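Side-chain contacts in UPF0053 protein HI0107 (Haemophilus influenzae, PDB 3LAE), which is of unknown function but may bind flavin adenine dinucleotide as part of a membrane protein, of which this is the C-terminal transporter-associated domain: residues D21-K24 with E29-T32; E33-F38 with I42-E47; G53-I58 with L62-E67. One frame throughout, in Å; residues are numbered along the deposited sequence.

Contact 1 (D21-K24 with E29-T32); sequences DLNK and ELDT
Asn23 lays its carboxamide along the backbone of Leu30 and bonds to both the N-H and the C=O of that residue. The chain leaves helix 19-26 of the transporter-associated domain, turns, and comes back past the helix as the loop 29-32. Asn23 CG is anti to the carbonyl carbon (chi1 -78°), which points the amide at this loop. Leu30 N donates to Asn23 OD1 at 2.9 Å. This bond is somewhat bent, 152° at the hydrogen, and the donor sits tilted from the amide carbonyl plane. Asn23 ND2 donates to Leu30 O at 2.9 Å and is straighter, at 164°. Here the acceptor lies almost in the amide plane of Asn23, and the donor meets a lone pair of Leu30 O. Two bonds at the two ends of the amide fix its rotation. They also define which end is oxygen and which is nitrogen.

The apolar part lies beside this pair. Leu22 CD1 and Leu30 CD1 meet at 4.0 Å as the two side chains cross at a slant. Trp28 touches both Leu22 and Asn23, and Leu19 of the same helix packs on Leu30. At the edge of the contact, the methyl CG2 of Thr32 lies 3.6 Å from Asn23 ND2.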
ATOM      1  N   ASP A  21      -5.808  -7.459  -6.978  1.00 13.80           N
ATOM      2  CA  ASP A  21      -6.551  -6.372  -7.629  1.00 16.12           C
ATOM      3  C   ASP A  21      -5.631  -5.221  -8.043  1.00 16.33           C
ATOM      4  O   ASP A  21      -5.722  -4.721  -9.160  1.00 16.84           O
ATOM      5  CB  ASP A  21      -7.644  -5.817  -6.706  1.00 18.79           C
ATOM      6  CG  ASP A  21      -8.819  -6.763  -6.531  1.00 24.82           C
ATOM      7  OD1 ASP A  21      -8.910  -7.771  -7.261  1.00 25.82           O
ATOM      8  OD2 ASP A  21      -9.667  -6.483  -5.654  1.00 26.88           O
ATOM      9  N   LEU A  22      -4.757  -4.798  -7.133  1.00 14.43           N
ATOM     10  CA  LEU A  22      -3.808  -3.719  -7.419  1.00 14.56           C
ATOM     11  C   LEU A  22      -2.889  -4.077  -8.579  1.00 17.00           C
ATOM     12  O   LEU A  22      -2.661  -3.269  -9.479  1.00 16.21           O
ATOM     13  CB  LEU A  22      -2.960  -3.415  -6.184  1.00 15.10           C
ATOM     14  CG  LEU A  22      -3.675  -2.767  -5.009  1.00 12.89           C
ATOM     15  CD1 LEU A  22      -2.724  -2.672  -3.832  1.00 12.70           C
ATOM     16  CD2 LEU A  22      -4.177  -1.374  -5.389  1.00 14.50           C
ATOM     17  N   ASN A  23      -2.352  -5.291  -8.560  1.00 16.86           N
ATOM     18  CA  ASN A  23      -1.467  -5.729  -9.638  1.00 17.31           C
ATOM     19  C   ASN A  23      -2.151  -5.697 -11.003  1.00 21.77           C
ATOM     20  O   ASN A  23      -1.588  -5.199 -11.993  1.00 21.73           O
ATOM     21  CB  ASN A  23      -0.910  -7.126  -9.346  1.00 19.75           C
ATOM     22  CG  ASN A  23       0.220  -7.102  -8.342  1.00 17.70           C
ATOM     23  OD1 ASN A  23       0.727  -6.039  -7.991  1.00 21.83           O
ATOM     24  ND2 ASN A  23       0.628  -8.278  -7.877  1.00 20.53           N
ATOM     25  N   LYS A  24      -3.373  -6.215 -11.057  1.00 21.78           N
ATOM     26  CA  LYS A  24      -4.099  -6.283 -12.319  1.00 24.88           C
ATOM     27  C   LYS A  24      -4.489  -4.904 -12.831  1.00 22.82           C
ATOM     28  O   LYS A  24      -4.441  -4.647 -14.033  1.00 25.69           O
ATOM     29  CB  LYS A  24      -5.346  -7.161 -12.185  1.00 29.81           C
ATOM     30  CG  LYS A  24      -6.269  -7.075 -13.397  1.00 35.74           C
ATOM     31  CD  LYS A  24      -7.038  -8.364 -13.629  1.00 39.57           C
ATOM     32  CE  LYS A  24      -7.804  -8.303 -14.953  1.00 41.96           C
ATOM     33  NZ  LYS A  24      -8.384  -9.622 -15.339  1.00 44.51           N
ATOM     34  N   GLU A  29       3.801  -4.987  -9.343  1.00 20.69           N
ATOM     35  CA  GLU A  29       4.320  -6.332  -9.173  1.00 22.83           C
ATOM     36  C   GLU A  29       4.514  -6.649  -7.709  1.00 21.59           C
ATOM     37  O   GLU A  29       5.566  -7.116  -7.278  1.00 25.78           O
ATOM     38  CB  GLU A  29       5.593  -6.511  -9.990  1.00 25.11           C
ATOM     39  CG  GLU A  29       5.322  -6.317 -11.475  1.00 28.20           C
ATOM     40  CD  GLU A  29       6.531  -6.563 -12.339  1.00 30.15           C
ATOM     41  OE1 GLU A  29       7.425  -5.698 -12.355  1.00 31.45           O
ATOM     42  OE2 GLU A  29       6.580  -7.620 -13.005  1.00 33.94           O
ATOM     43  N   LEU A  30       3.461  -6.392  -6.947  1.00 19.33           N
ATOM     44  CA  LEU A  30       3.461  -6.694  -5.531  1.00 17.78           C
ATOM     45  C   LEU A  30       3.463  -8.202  -5.343  1.00 16.40           C
ATOM     46  O   LEU A  30       2.810  -8.931  -6.092  1.00 17.89           O
ATOM     47  CB  LEU A  30       2.235  -6.073  -4.866  1.00 18.23           C
ATOM     48  CG  LEU A  30       2.153  -4.570  -5.147  1.00 21.21           C
ATOM     49  CD1 LEU A  30       0.962  -3.942  -4.475  1.00 20.95           C
ATOM     50  CD2 LEU A  30       3.456  -3.919  -4.690  1.00 26.06           C
ATOM     51  N   ASP A  31       4.225  -8.657  -4.356  1.00 15.18           N
ATOM     52  CA  ASP A  31       4.317 -10.080  -4.026  1.00 13.83           C
ATOM     53  C   ASP A  31       3.010 -10.548  -3.398  1.00 14.63           C
ATOM     54  O   ASP A  31       2.607 -10.047  -2.355  1.00 15.83           O
ATOM     55  CB  ASP A  31       5.468 -10.276  -3.043  1.00 16.54           C
ATOM     56  CG  ASP A  31       5.793 -11.738  -2.778  1.00 20.51           C
ATOM     57  OD1 ASP A  31       5.001 -12.637  -3.134  1.00 21.72           O
ATOM     58  OD2 ASP A  31       6.867 -11.979  -2.198  1.00 28.46           O
ATOM     59  N   THR A  32       2.346 -11.501  -4.038  1.00 12.75           N
ATOM     60  CA  THR A  32       1.046 -11.969  -3.558  1.00 13.84           C
ATOM     61  C   THR A  32       1.107 -13.345  -2.906  1.00 14.21           C
ATOM     62  O   THR A  32       0.081 -13.921  -2.549  1.00 16.83           O
ATOM     63  CB  THR A  32       0.024 -12.053  -4.705  1.00 16.62           C
ATOM     64  OG1 THR A  32       0.490 -12.992  -5.677  1.00 20.78           O
ATOM     65  CG2 THR A  32      -0.156 -10.700  -5.373  1.00 17.43           C
TER

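Contact 2 (E33-F38 with I42-E47); sequences EDARTF and ILEHLE. With PO4 (phosphate ion), chain C.
Ile42 sets its terminal methyl over one face of the Phe38 ring, and this is the tightly packed half of the contact. In one of the two conformers of Ile42, CD1 stands 4.0 Å from the centroid of the Phe38 ring, 19° off the ring normal, which makes it a CH-pi contact. The methyl is shifted toward the rim on the side of CD2 and CE2. The helix puts Ile42 one turn after Phe38. Phe38 CG is anti to the backbone N (chi1 -162°) and Ile42 CG1 is anti to its carbonyl carbon (chi1 -63°), and these torsions bring CD1 over the ring. The same turn is closed by Ile42 N donating to Phe38 O at 3.0 Å.

Phe38 begins helix 38-45, with Thr37 as its N-cap: Thr37 OG1 accepts from the backbone N of Gly40. The helix lies against the antiparallel sheet of the domain. Phe38 also touches Ala76, Val78 and Ile63, and Ile42 touches Ile73 and Ile65, so the pair is buried between helix and strands.

The other half is looser. Glu44 and Asp34 are at the surface, while Ala35 is buried. Glu44 reaches back from the helix, extended beyond CG, and lays its carboxylate against the loop 33-38. Glu44 OE2 is 3.5 Å from Ala35 CB. It also comes within 3.1 Å of Asp34 O, but both are acceptors and no hydrogen bond joins them. Asp34 OD2 stays 5.1 Å from Glu44 OE1, and their like charges probably disfavour a closer approach. On the outer side of the loop, a phosphate ion, probably from the crystallisation liquor, lies at the edge of the Arg36 guanidinium, near its plane. Its O4 is 3.1 Å from Arg36 NH1, which makes a weak bond to O1. Asn18 also binds this ion.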
ATOM      1  N   GLU A  33       2.308 -13.874  -2.745  1.00 14.58           N
ATOM      2  CA  GLU A  33       2.494 -15.225  -2.217  0.50 15.06           C
ATOM      3  C   GLU A  33       2.024 -15.390  -0.775  1.00 15.28           C
ATOM      4  O   GLU A  33       1.404 -16.392  -0.419  1.00 17.62           O
ATOM      5  CB  GLU A  33       3.968 -15.611  -2.319  0.50 16.71           C
ATOM      6  CG  GLU A  33       4.307 -17.016  -1.858  0.50 18.30           C
ATOM      7  CD  GLU A  33       5.802 -17.265  -1.897  0.50 23.55           C
ATOM      8  OE1 GLU A  33       6.352 -17.768  -0.899  0.50 26.32           O
ATOM      9  OE2 GLU A  33       6.434 -16.928  -2.921  0.50 27.40           O
ATOM     10  N   ASP A  34       2.338 -14.410   0.064  1.00 12.39           N
ATOM     11  CA  ASP A  34       2.089 -14.581   1.500  1.00 11.45           C
ATOM     12  C   ASP A  34       1.082 -13.611   2.099  1.00 11.28           C
ATOM     13  O   ASP A  34       0.480 -13.897   3.127  1.00 13.34           O
ATOM     14  CB  ASP A  34       3.402 -14.507   2.264  1.00 13.17           C
ATOM     15  CG  ASP A  34       4.333 -15.636   1.901  1.00 14.63           C
ATOM     16  OD1 ASP A  34       4.113 -16.758   2.392  1.00 13.94           O
ATOM     17  OD2 ASP A  34       5.277 -15.410   1.109  1.00 18.89           O
ATOM     18  N   ALA A  35       0.904 -12.469   1.451  1.00 11.62           N
ATOM     19  CA  ALA A  35      -0.037 -11.466   1.918  1.00 11.58           C
ATOM     20  C   ALA A  35      -1.226 -11.378   0.974  1.00 12.96           C
ATOM     21  O   ALA A  35      -1.117 -11.719  -0.208  1.00 13.96           O
ATOM     22  CB  ALA A  35       0.649 -10.118   1.981  1.00 12.30           C
ATOM     23  N   ARG A  36      -2.357 -10.919   1.500  1.00 11.84           N
ATOM     24  CA  ARG A  36      -3.541 -10.723   0.677  1.00 11.68           C
ATOM     25  C   ARG A  36      -3.792  -9.240   0.375  1.00 10.72           C
ATOM     26  O   ARG A  36      -4.265  -8.891  -0.702  1.00 11.44           O
ATOM     27  CB  ARG A  36      -4.772 -11.299   1.372  1.00 12.87           C
ATOM     28  CG  ARG A  36      -6.001 -11.322   0.487  1.00 17.16           C
ATOM     29  CD  ARG A  36      -7.224 -11.832   1.240  1.00 18.91           C
ATOM     30  NE  ARG A  36      -6.903 -12.977   2.075  1.00 18.65           N
ATOM     31  CZ  ARG A  36      -6.794 -14.216   1.615  1.00 20.63           C
ATOM     32  NH1 ARG A  36      -6.981 -14.455   0.326  1.00 23.08           N
ATOM     33  NH2 ARG A  36      -6.492 -15.211   2.443  1.00 20.21           N
ATOM     34  N   THR A  37      -3.493  -8.378   1.342  1.00 10.40           N
ATOM     35  CA  THR A  37      -3.800  -6.949   1.222  1.00 10.33           C
ATOM     36  C   THR A  37      -2.534  -6.107   1.291  1.00 10.82           C
ATOM     37  O   THR A  37      -1.465  -6.576   1.690  1.00 10.55           O
ATOM     38  CB  THR A  37      -4.677  -6.478   2.390  1.00 11.23           C
ATOM     39  OG1 THR A  37      -3.952  -6.714   3.604  1.00 10.87           O
ATOM     40  CG2 THR A  37      -5.999  -7.216   2.421  1.00 12.39           C
ATOM     41  N   PHE A  38      -2.666  -4.841   0.912  1.00 10.38           N
ATOM     42  CA  PHE A  38      -1.560  -3.901   0.989  1.00 11.80           C
ATOM     43  C   PHE A  38      -1.059  -3.748   2.427  1.00 10.24           C
ATOM     44  O   PHE A  38       0.147  -3.759   2.682  1.00 12.39           O
ATOM     45  CB  PHE A  38      -2.015  -2.552   0.411  1.00 12.77           C
ATOM     46  CG  PHE A  38      -0.888  -1.634   0.040  1.00 17.03           C
ATOM     47  CD1 PHE A  38       0.158  -2.085  -0.749  1.00 18.55           C
ATOM     48  CD2 PHE A  38      -0.892  -0.319   0.445  1.00 24.04           C
ATOM     49  CE1 PHE A  38       1.193  -1.255  -1.096  1.00 24.55           C
ATOM     50  CE2 PHE A  38       0.145   0.525   0.089  1.00 26.45           C
ATOM     51  CZ  PHE A  38       1.187   0.049  -0.685  1.00 25.33           C
ATOM     52  N   ILE A  42       2.772  -4.718   3.796  1.00 13.33           N
ATOM     53  CA  ILE A  42       3.608  -3.794   4.548  0.50 13.80           C
ATOM     54  C   ILE A  42       3.960  -4.372   5.921  1.00 15.68           C
ATOM     55  O   ILE A  42       5.129  -4.343   6.337  1.00 17.38           O
ATOM     56  CB  ILE A  42       2.944  -2.406   4.686  0.50 12.52           C
ATOM     57  CG1 ILE A  42       2.774  -1.760   3.304  0.50 11.18           C
ATOM     58  CG2 ILE A  42       3.778  -1.497   5.586  0.50 16.56           C
ATOM     59  CD1 ILE A  42       1.823  -0.557   3.300  0.50 10.25           C
ATOM     60  N   LEU A  43       2.971  -4.918   6.621  1.00 15.75           N
ATOM     61  CA  LEU A  43       3.227  -5.473   7.950  1.00 17.20           C
ATOM     62  C   LEU A  43       4.197  -6.644   7.908  1.00 18.58           C
ATOM     63  O   LEU A  43       5.023  -6.803   8.807  1.00 22.65           O
ATOM     64  CB  LEU A  43       1.925  -5.897   8.627  1.00 16.08           C
ATOM     65  CG  LEU A  43       0.958  -4.784   9.017  1.00 20.20           C
ATOM     66  CD1 LEU A  43      -0.328  -5.384   9.583  1.00 23.04           C
ATOM     67  CD2 LEU A  43       1.609  -3.849  10.011  1.00 21.42           C
ATOM     68  N   GLU A  44       4.122  -7.463   6.862  1.00 18.09           N
ATOM     69  CA  GLU A  44       4.999  -8.633   6.783  1.00 20.06           C
ATOM     70  C   GLU A  44       6.443  -8.217   6.598  1.00 22.04           C
ATOM     71  O   GLU A  44       7.362  -8.956   6.951  1.00 24.07           O
ATOM     72  CB  GLU A  44       4.564  -9.581   5.664  1.00 23.75           C
ATOM     73  CG  GLU A  44       3.251 -10.264   5.967  1.00 28.28           C
ATOM     74  CD  GLU A  44       2.806 -11.234   4.896  1.00 31.25           C
ATOM     75  OE1 GLU A  44       3.631 -11.595   4.033  1.00 33.92           O
ATOM     76  OE2 GLU A  44       1.621 -11.636   4.926  1.00 32.41           O
ATOM     77  N   HIS A  45       6.647  -7.025   6.054  1.00 26.98           N
ATOM     78  CA  HIS A  45       7.999  -6.555   5.764  1.00 32.29           C
ATOM     79  C   HIS A  45       8.616  -5.763   6.907  1.00 35.18           C
ATOM     80  O   HIS A  45       9.836  -5.745   7.064  1.00 37.87           O
ATOM     81  CB  HIS A  45       8.019  -5.728   4.479  1.00 34.10           C
ATOM     82  CG  HIS A  45       7.932  -6.553   3.233  1.00 37.88           C
ATOM     83  ND1 HIS A  45       6.793  -7.241   2.874  1.00 39.76           N
ATOM     84  CD2 HIS A  45       8.840  -6.798   2.260  1.00 39.47           C
ATOM     85  CE1 HIS A  45       7.002  -7.875   1.734  1.00 40.49           C
ATOM     86  NE2 HIS A  45       8.238  -7.623   1.341  1.00 39.92           N
ATOM     87  N   LEU A  46       7.779  -5.120   7.711  1.00 36.96           N
ATOM     88  CA  LEU A  46       8.289  -4.287   8.790  0.50 38.67           C
ATOM     89  C   LEU A  46       8.387  -5.032  10.117  1.00 41.43           C
ATOM     90  O   LEU A  46       7.540  -5.859  10.451  1.00 43.39           O
ATOM     91  CB  LEU A  46       7.452  -3.015   8.931  0.50 38.89           C
ATOM     92  CG  LEU A  46       7.574  -2.095   7.716  0.50 36.51           C
ATOM     93  CD1 LEU A  46       7.015  -0.726   8.032  0.50 34.31           C
ATOM     94  CD2 LEU A  46       9.030  -1.987   7.281  0.50 35.43           C
ATOM     95  N   GLU A  47       9.446  -4.738  10.865  1.00 46.05           N
ATOM     96  CA  GLU A  47       9.652  -5.357  12.167  1.00 50.76           C
ATOM     97  C   GLU A  47       9.183  -4.415  13.274  1.00 54.86           C
ATOM     98  O   GLU A  47       9.809  -4.311  14.335  1.00 58.01           O
ATOM     99  CB  GLU A  47      11.118  -5.750  12.357  1.00 52.65           C
ATOM    100  CG  GLU A  47      12.105  -4.626  12.098  1.00 55.63           C
ATOM    101  CD  GLU A  47      13.538  -5.055  12.340  1.00 59.10           C
ATOM    102  OE1 GLU A  47      13.753  -6.240  12.683  1.00 60.35           O
ATOM    103  OE2 GLU A  47      14.445  -4.210  12.186  1.00 60.15           O
TER
HETATM  104  P   PO4 C  79      -7.430 -13.068  -3.226  0.85 29.23           P
HETATM  105  O1  PO4 C  79      -8.310 -12.497  -2.140  0.85 33.62           O
HETATM  106  O2  PO4 C  79      -8.243 -13.235  -4.489  0.85 36.94           O
HETATM  107  O3  PO4 C  79      -6.252 -12.178  -3.498  0.85 30.30           O
HETATM  108  O4  PO4 C  79      -6.917 -14.421  -2.811  0.85 35.19           O

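Contact 3 (G53-I58 with L62-E67); sequences GTICEI and LITILE
Gly53, just before strand 55-58, has a positive phi of 94°. Only glycine suits this backbone, because any side chain would collide with the carbonyl oxygen of the residue before it. Its N-H makes a nearly straight bond to Ile65 O, 2.8 Å long and 174° at the hydrogen. Ile65 N answers by donating to Thr54 O. Further along, Cys56 and Ile63 form an antiparallel hydrogen-bonded pair with both of its bonds, Cys56 N to Ile63 O and Ile63 N to Cys56 O. The two strands, 55-58 and 61-69, make a beta hairpin at one margin of the five-stranded antiparallel sheet. Strand 55-58 is outermost within the chain, and 72-80 lies on the far side of 61-69. On that side Leu66 and Glu67 stand across from a single residue, Gln75, which makes a classic beta bulge.

Side chains sort to two faces. Ile55, Glu57, Leu62 and Thr64 share one. There Ile55 and Thr64 lie side by side, with Ile55 CG1 3.6 Å from Thr64 OG1. Leu62 CG is anti to the backbone N (chi1 177°), which carries CD1 across to Ile55 CG2 at 3.6 Å.

Cys56 and Ile63 point to the other face, the one covered by helix 38-45. Ile63 CD1 meets Ile58 CB at 4.0 Å. Thr54 and Ile65 each have two conformers; in one pairing of these, Thr54 CB touches Ile65 CG1 at 4.0 Å and Thr54 OG1 is hydrogen-bonded to Asp51 O. The chemistry is therefore divided: backbone bonds set the register, and branched apolar side chains fill the layer between sheet and helix.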
ATOM      1  N   GLY A  53       4.028   8.835   8.363  1.00 12.81           N
ATOM      2  CA  GLY A  53       5.155   9.606   7.877  1.00 13.49           C
ATOM      3  C   GLY A  53       6.326   8.761   7.417  1.00 15.44           C
ATOM      4  O   GLY A  53       7.253   9.272   6.784  1.00 18.36           O
ATOM      5  N   THR A  54       6.316   7.476   7.751  1.00 15.10           N
ATOM      6  CA  THR A  54       7.360   6.549   7.307  0.50 15.25           C
ATOM      7  C   THR A  54       7.359   6.409   5.791  1.00 15.53           C
ATOM      8  O   THR A  54       6.300   6.224   5.198  1.00 15.19           O
ATOM      9  CB  THR A  54       7.150   5.133   7.893  0.50 15.68           C
ATOM     10  OG1 THR A  54       7.169   5.190   9.323  0.50 16.38           O
ATOM     11  CG2 THR A  54       8.237   4.167   7.395  0.50 15.31           C
ATOM     12  N   ILE A  55       8.537   6.470   5.175  1.00 17.22           N
ATOM     13  CA  ILE A  55       8.699   6.266   3.747  1.00 18.19           C
ATOM     14  C   ILE A  55       9.533   5.016   3.576  1.00 19.83           C
ATOM     15  O   ILE A  55      10.599   4.874   4.186  1.00 21.45           O
ATOM     16  CB  ILE A  55       9.411   7.458   3.080  1.00 18.81           C
ATOM     17  CG1 ILE A  55       8.542   8.712   3.170  1.00 20.03           C
ATOM     18  CG2 ILE A  55       9.746   7.151   1.620  1.00 21.93           C
ATOM     19  CD1 ILE A  55       9.286   9.983   2.799  1.00 23.49           C
ATOM     20  N   CYS A  56       9.045   4.100   2.754  1.00 18.88           N
ATOM     21  CA  CYS A  56       9.695   2.813   2.545  0.50 22.26           C
ATOM     22  C   CYS A  56       9.581   2.409   1.086  1.00 18.19           C
ATOM     23  O   CYS A  56       8.702   2.891   0.375  1.00 17.45           O
ATOM     24  CB  CYS A  56       9.034   1.734   3.408  0.50 30.74           C
ATOM     25  SG  CYS A  56       9.457   1.760   5.167  0.50 37.40           S
ATOM     26  N   GLU A  57      10.437   1.495   0.661  1.00 16.79           N
ATOM     27  CA  GLU A  57      10.364   0.937  -0.679  0.50 15.14           C
ATOM     28  C   GLU A  57      10.008  -0.548  -0.582  1.00 16.83           C
ATOM     29  O   GLU A  57      10.654  -1.291   0.158  1.00 19.86           O
ATOM     30  CB  GLU A  57      11.705   1.131  -1.411  0.50 17.61           C
ATOM     31  CG  GLU A  57      12.011   2.587  -1.823  0.50 21.61           C
ATOM     32  CD  GLU A  57      12.944   3.329  -0.861  0.50 24.24           C
ATOM     33  OE1 GLU A  57      13.927   2.727  -0.381  0.50 25.52           O
ATOM     34  OE2 GLU A  57      12.708   4.533  -0.599  0.50 26.31           O
ATOM     35  N   ILE A  58       8.992  -0.966  -1.330  1.00 15.80           N
ATOM     36  CA  ILE A  58       8.599  -2.372  -1.382  1.00 17.07           C
ATOM     37  C   ILE A  58       8.158  -2.727  -2.789  1.00 15.65           C
ATOM     38  O   ILE A  58       7.263  -2.081  -3.343  1.00 15.72           O
ATOM     39  CB  ILE A  58       7.421  -2.695  -0.430  1.00 20.07           C
ATOM     40  CG1 ILE A  58       7.769  -2.370   1.023  1.00 23.20           C
ATOM     41  CG2 ILE A  58       7.040  -4.165  -0.542  1.00 20.37           C
ATOM     42  CD1 ILE A  58       6.630  -2.626   1.989  1.00 23.68           C
ATOM     43  N   LEU A  62       7.426   3.205  -4.004  1.00 10.89           N
ATOM     44  CA  LEU A  62       7.868   4.102  -2.945  1.00 10.64           C
ATOM     45  C   LEU A  62       6.627   4.533  -2.180  1.00 10.54           C
ATOM     46  O   LEU A  62       5.729   5.197  -2.722  1.00 10.28           O
ATOM     47  CB  LEU A  62       8.566   5.311  -3.559  1.00 12.34           C
ATOM     48  CG  LEU A  62       9.044   6.404  -2.601  1.00 15.06           C
ATOM     49  CD1 LEU A  62      10.110   5.851  -1.667  1.00 17.11           C
ATOM     50  CD2 LEU A  62       9.587   7.563  -3.409  1.00 15.33           C
ATOM     51  N   ILE A  63       6.575   4.142  -0.915  1.00 10.50           N
ATOM     52  CA  ILE A  63       5.354   4.212  -0.139  1.00 11.54           C
ATOM     53  C   ILE A  63       5.530   5.145   1.045  1.00 11.31           C
ATOM     54  O   ILE A  63       6.546   5.089   1.738  1.00 13.81           O
ATOM     55  CB  ILE A  63       5.014   2.806   0.402  1.00 12.88           C
ATOM     56  CG1 ILE A  63       4.795   1.824  -0.753  1.00 14.58           C
ATOM     57  CG2 ILE A  63       3.801   2.856   1.310  1.00 15.81           C
ATOM     58  CD1 ILE A  63       4.833   0.352  -0.311  1.00 19.29           C
ATOM     59  N   THR A  64       4.543   6.003   1.276  1.00 10.09           N
ATOM     60  CA  THR A  64       4.523   6.868   2.447  1.00 10.12           C
ATOM     61  C   THR A  64       3.296   6.511   3.265  1.00  8.66           C
ATOM     62  O   THR A  64       2.166   6.573   2.767  1.00 10.18           O
ATOM     63  CB  THR A  64       4.459   8.364   2.052  1.00 11.80           C
ATOM     64  OG1 THR A  64       5.578   8.679   1.208  1.00 12.20           O
ATOM     65  CG2 THR A  64       4.512   9.264   3.296  1.00 12.98           C
ATOM     66  N   ILE A  65       3.495   6.125   4.516  1.00 10.35           N
ATOM     67  CA  ILE A  65       2.377   5.798   5.396  0.50  9.51           C
ATOM     68  C   ILE A  65       1.660   7.085   5.807  1.00 10.15           C
ATOM     69  O   ILE A  65       2.263   7.967   6.429  1.00 12.90           O
ATOM     70  CB  ILE A  65       2.858   5.040   6.654  0.50  8.62           C
ATOM     71  CG1 ILE A  65       3.707   3.836   6.248  0.50  9.43           C
ATOM     72  CG2 ILE A  65       1.675   4.597   7.494  0.50 10.49           C
ATOM     73  CD1 ILE A  65       2.961   2.839   5.385  0.50  8.68           C
ATOM     74  N   LEU A  66       0.374   7.195   5.473  1.00  9.89           N
ATOM     75  CA  LEU A  66      -0.394   8.399   5.792  1.00  9.32           C
ATOM     76  C   LEU A  66      -1.260   8.276   7.050  1.00  9.98           C
ATOM     77  O   LEU A  66      -1.420   9.245   7.801  1.00 11.58           O
ATOM     78  CB  LEU A  66      -1.295   8.797   4.620  1.00 10.66           C
ATOM     79  CG  LEU A  66      -0.648   9.097   3.283  1.00 11.65           C
ATOM     80  CD1 LEU A  66      -1.719   9.500   2.279  1.00 14.58           C
ATOM     81  CD2 LEU A  66       0.411  10.206   3.435  1.00 12.14           C
ATOM     82  N   GLU A  67      -1.836   7.094   7.266  1.00 10.09           N
ATOM     83  CA  GLU A  67      -2.771   6.898   8.360  1.00 10.54           C
ATOM     84  C   GLU A  67      -2.615   5.493   8.901  1.00 11.15           C
ATOM     85  O   GLU A  67      -2.656   4.526   8.131  1.00 11.33           O
ATOM     86  CB  GLU A  67      -4.229   7.090   7.908  1.00 10.86           C
ATOM     87  CG  GLU A  67      -5.194   7.088   9.089  1.00 12.32           C
ATOM     88  CD  GLU A  67      -6.663   7.070   8.698  1.00 14.63           C
ATOM     89  OE1 GLU A  67      -6.966   7.285   7.509  1.00 16.31           O
ATOM     90  OE2 GLU A  67      -7.514   6.825   9.593  1.00 15.79           O
TER

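Overall arrangement
From the N terminus, strands 3-5 and 11-14 lead into helix 19-26. Contact 1 closes the end of that helix and the turn after it. The chain runs on through the loop into helix 38-45, where contact 2 ties loop to helix. Contact 3 then closes the hairpin of strands 55-58 and 61-69. The three follow in series, and none nests in or crosses another. They still share a core. Phe38 of contact 2 packs on Leu22 and Leu30 of contact 1 and, through CZ, on Ile63 of contact 3, and in this way links the first helix to the sheet. Contacts 1 and 3 do not touch. Their centres are about 17 Å apart on opposite sides of the chain's centre.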